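Local coordinates for transcriptional regulator, LacI family protein (Rhodococcus jostii, PDB 3K9C) that probably acts as a DNA-binding transcription factor of the LacI family, recognising regulatory DNA, at residues B[219-224]-B[236-241]. Numbering follows the deposited sequence.
Sequences GYDDSR and ISQDAT. With GOL (glycerol), chain D.
Ile236 packs its CB over one face of the Tyr220 ring, offset toward the rim, 3.8 Å from the ring centroid and 15° off the normal, a CH-pi contact. CG2 of Ile236 sits beneath CZ, while its CD1 comes within 3.3 Å of Tyr220 CE1, a tight, buried fit. With CG anti to the backbone N (chi1 -152°), Tyr220 swings its ring across the isoleucine branches. Gln238 meets the ring at its edge, CG near CE2, with its amide plane turned 79° from the ring. Cut back to alanine, Tyr220 would probably leave Ile236 without its aromatic cover, Arg143 without its cation-pi partner and water 1, which joins Tyr220 OH to Gln238 OE1, without one anchor. Asp221 N bonds to Ile236 O (2.7 Å), tying loop to strand. Gln238 NE2 donates to Asp221 OD1 (2.8 Å), meeting it nearly along the C-O axis, with carboxylate and amide nearly coplanar. On the polar side, where Asp221 is partly exposed, solvent completes the contact: a glycerol, probably from the crystallisation liquor, gives O3 to Asp221 OD2 (2.6 Å) and takes a longer bond from Gln238 NE2 to its O1 (3.2 Å). Arg143 also binds the glycerol. Asp222, salt-bridged to Arg272, lays its CB against Ser237 CB. Here the loop after strand 216-218 meets strand 235-237 of the mixed sheet and the turn into helix 240-255, consistent with the interdomain effector cleft of LacI-type regulators.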
loop_
_atom_site.group_PDB
_atom_site.type_symbol
_atom_site.label_atom_id
_atom_site.label_comp_id
_atom_site.label_asym_id
_atom_site.label_seq_id
_atom_site.Cartn_x
_atom_site.Cartn_y
_atom_site.Cartn_z
ATOM N N GLY B 219 7.265 -8.106 -13.684
ATOM C CA GLY B 219 6.306 -8.219 -12.602
ATOM C C GLY B 219 4.945 -8.582 -13.157
ATOM O O GLY B 219 4.843 -9.080 -14.274
ATOM N N TYR B 220 3.896 -8.337 -12.380
ATOM C CA TYR B 220 2.547 -8.629 -12.822
ATOM C C TYR B 220 1.572 -7.758 -12.027
ATOM O O TYR B 220 1.723 -7.604 -10.812
ATOM C CB TYR B 220 2.239 -10.125 -12.622
ATOM C CG TYR B 220 1.216 -10.693 -13.579
ATOM C CD1 TYR B 220 1.589 -11.604 -14.574
ATOM C CD2 TYR B 220 -0.128 -10.335 -13.488
ATOM C CE1 TYR B 220 0.640 -12.145 -15.453
ATOM C CE2 TYR B 220 -1.077 -10.861 -14.360
ATOM C CZ TYR B 220 -0.686 -11.762 -15.338
ATOM O OH TYR B 220 -1.617 -12.258 -16.220
ATOM N N ASP B 221 0.605 -7.181 -12.748
ATOM C CA ASP B 221 -0.465 -6.306 -12.234
ATOM C C ASP B 221 -0.442 -4.867 -12.757
ATOM O O ASP B 221 -1.499 -4.252 -12.917
ATOM C CB ASP B 221 -0.475 -6.229 -10.694
ATOM C CG ASP B 221 -0.932 -7.521 -10.039
ATOM O OD1 ASP B 221 -1.528 -8.377 -10.729
ATOM O OD2 ASP B 221 -0.704 -7.670 -8.823
ATOM N N ASP B 222 0.756 -4.344 -13.017
ATOM C CA ASP B 222 0.948 -2.960 -13.462
ATOM C C ASP B 222 0.337 -2.062 -12.393
ATOM O O ASP B 222 -0.524 -1.225 -12.676
ATOM C CB ASP B 222 0.282 -2.687 -14.823
ATOM C CG ASP B 222 0.705 -1.337 -15.427
ATOM O OD1 ASP B 222 1.831 -0.881 -15.139
ATOM O OD2 ASP B 222 -0.073 -0.738 -16.205
ATOM N N SER B 223 0.791 -2.257 -11.159
ATOM C CA SER B 223 0.299 -1.482 -10.032
ATOM C C SER B 223 1.186 -0.254 -9.856
ATOM O O SER B 223 2.169 -0.093 -10.578
ATOM C CB SER B 223 0.305 -2.342 -8.762
ATOM O OG SER B 223 1.623 -2.641 -8.348
ATOM N N ARG B 224 0.840 0.602 -8.896
ATOM C CA ARG B 224 1.592 1.831 -8.646
ATOM C C ARG B 224 3.079 1.587 -8.429
ATOM O O ARG B 224 3.908 2.443 -8.725
ATOM C CB ARG B 224 1.023 2.579 -7.430
ATOM C CG ARG B 224 1.246 1.890 -6.088
ATOM C CD ARG B 224 0.791 2.772 -4.924
ATOM N NE ARG B 224 1.557 4.015 -4.838
ATOM C CZ ARG B 224 2.795 4.104 -4.368
ATOM N NH1 ARG B 224 3.420 3.018 -3.928
ATOM N NH2 ARG B 224 3.416 5.279 -4.350
ATOM N N ILE B 236 2.945 -7.001 -16.428
ATOM C CA ILE B 236 1.782 -7.433 -17.184
ATOM C C ILE B 236 0.529 -6.801 -16.602
ATOM O O ILE B 236 0.194 -7.031 -15.433
ATOM C CB ILE B 236 1.639 -8.963 -17.140
ATOM C CG1 ILE B 236 2.814 -9.599 -17.878
ATOM C CG2 ILE B 236 0.323 -9.384 -17.756
ATOM C CD1 ILE B 236 2.935 -11.052 -17.629
ATOM N N SER B 237 -0.161 -6.002 -17.410
ATOM C CA SER B 237 -1.374 -5.341 -16.950
ATOM C C SER B 237 -2.598 -6.224 -17.028
ATOM O O SER B 237 -2.738 -7.036 -17.942
ATOM C CB SER B 237 -1.643 -4.071 -17.758
ATOM O OG SER B 237 -2.954 -3.589 -17.504
ATOM N N GLN B 238 -3.486 -6.051 -16.056
ATOM C CA GLN B 238 -4.734 -6.791 -16.004
ATOM C C GLN B 238 -5.850 -5.811 -16.323
ATOM O O GLN B 238 -7.031 -6.160 -16.303
ATOM C CB GLN B 238 -4.954 -7.361 -14.611
ATOM C CG GLN B 238 -3.884 -8.313 -14.150
ATOM C CD GLN B 238 -4.435 -9.326 -13.172
ATOM O OE1 GLN B 238 -5.352 -10.081 -13.496
ATOM N NE2 GLN B 238 -3.880 -9.347 -11.967
ATOM N N ASP B 239 -5.454 -4.574 -16.605
ATOM C CA ASP B 239 -6.388 -3.504 -16.933
ATOM C C ASP B 239 -7.415 -3.329 -15.826
ATOM O O ASP B 239 -8.584 -3.661 -15.994
ATOM C CB ASP B 239 -7.108 -3.800 -18.247
ATOM C CG ASP B 239 -7.660 -2.546 -18.895
ATOM O OD1 ASP B 239 -8.180 -1.674 -18.158
ATOM O OD2 ASP B 239 -7.575 -2.432 -20.137
ATOM N N ALA B 240 -6.959 -2.796 -14.698
ATOM C CA ALA B 240 -7.803 -2.572 -13.530
ATOM C C ALA B 240 -9.128 -1.849 -13.838
ATOM O O ALA B 240 -10.201 -2.263 -13.369
ATOM C CB ALA B 240 -7.016 -1.794 -12.482
ATOM N N THR B 241 -9.063 -0.777 -14.616
ATOM C CA THR B 241 -10.270 -0.032 -14.937
ATOM C C THR B 241 -11.328 -0.909 -15.606
ATOM O O THR B 241 -12.473 -0.941 -15.166
ATOM C CB THR B 241 -9.963 1.169 -15.839
ATOM O OG1 THR B 241 -8.960 1.981 -15.222
ATOM C CG2 THR B 241 -11.217 2.011 -16.040
HETATM C C1 GOL D . -3.531 -11.595 -8.930
HETATM O O1 GOL D . -4.580 -11.255 -9.549
HETATM C C2 GOL D . -2.820 -10.414 -8.552
HETATM O O2 GOL D . -1.854 -10.742 -9.335
HETATM C C3 GOL D . -2.168 -10.128 -7.195
HETATM O O3 GOL D . -1.545 -9.092 -6.866
HETATM O O HOH W 1 -4.523 -11.981 -15.599
HETATM O O HOH W 2 -2.469 -1.246 -16.697
#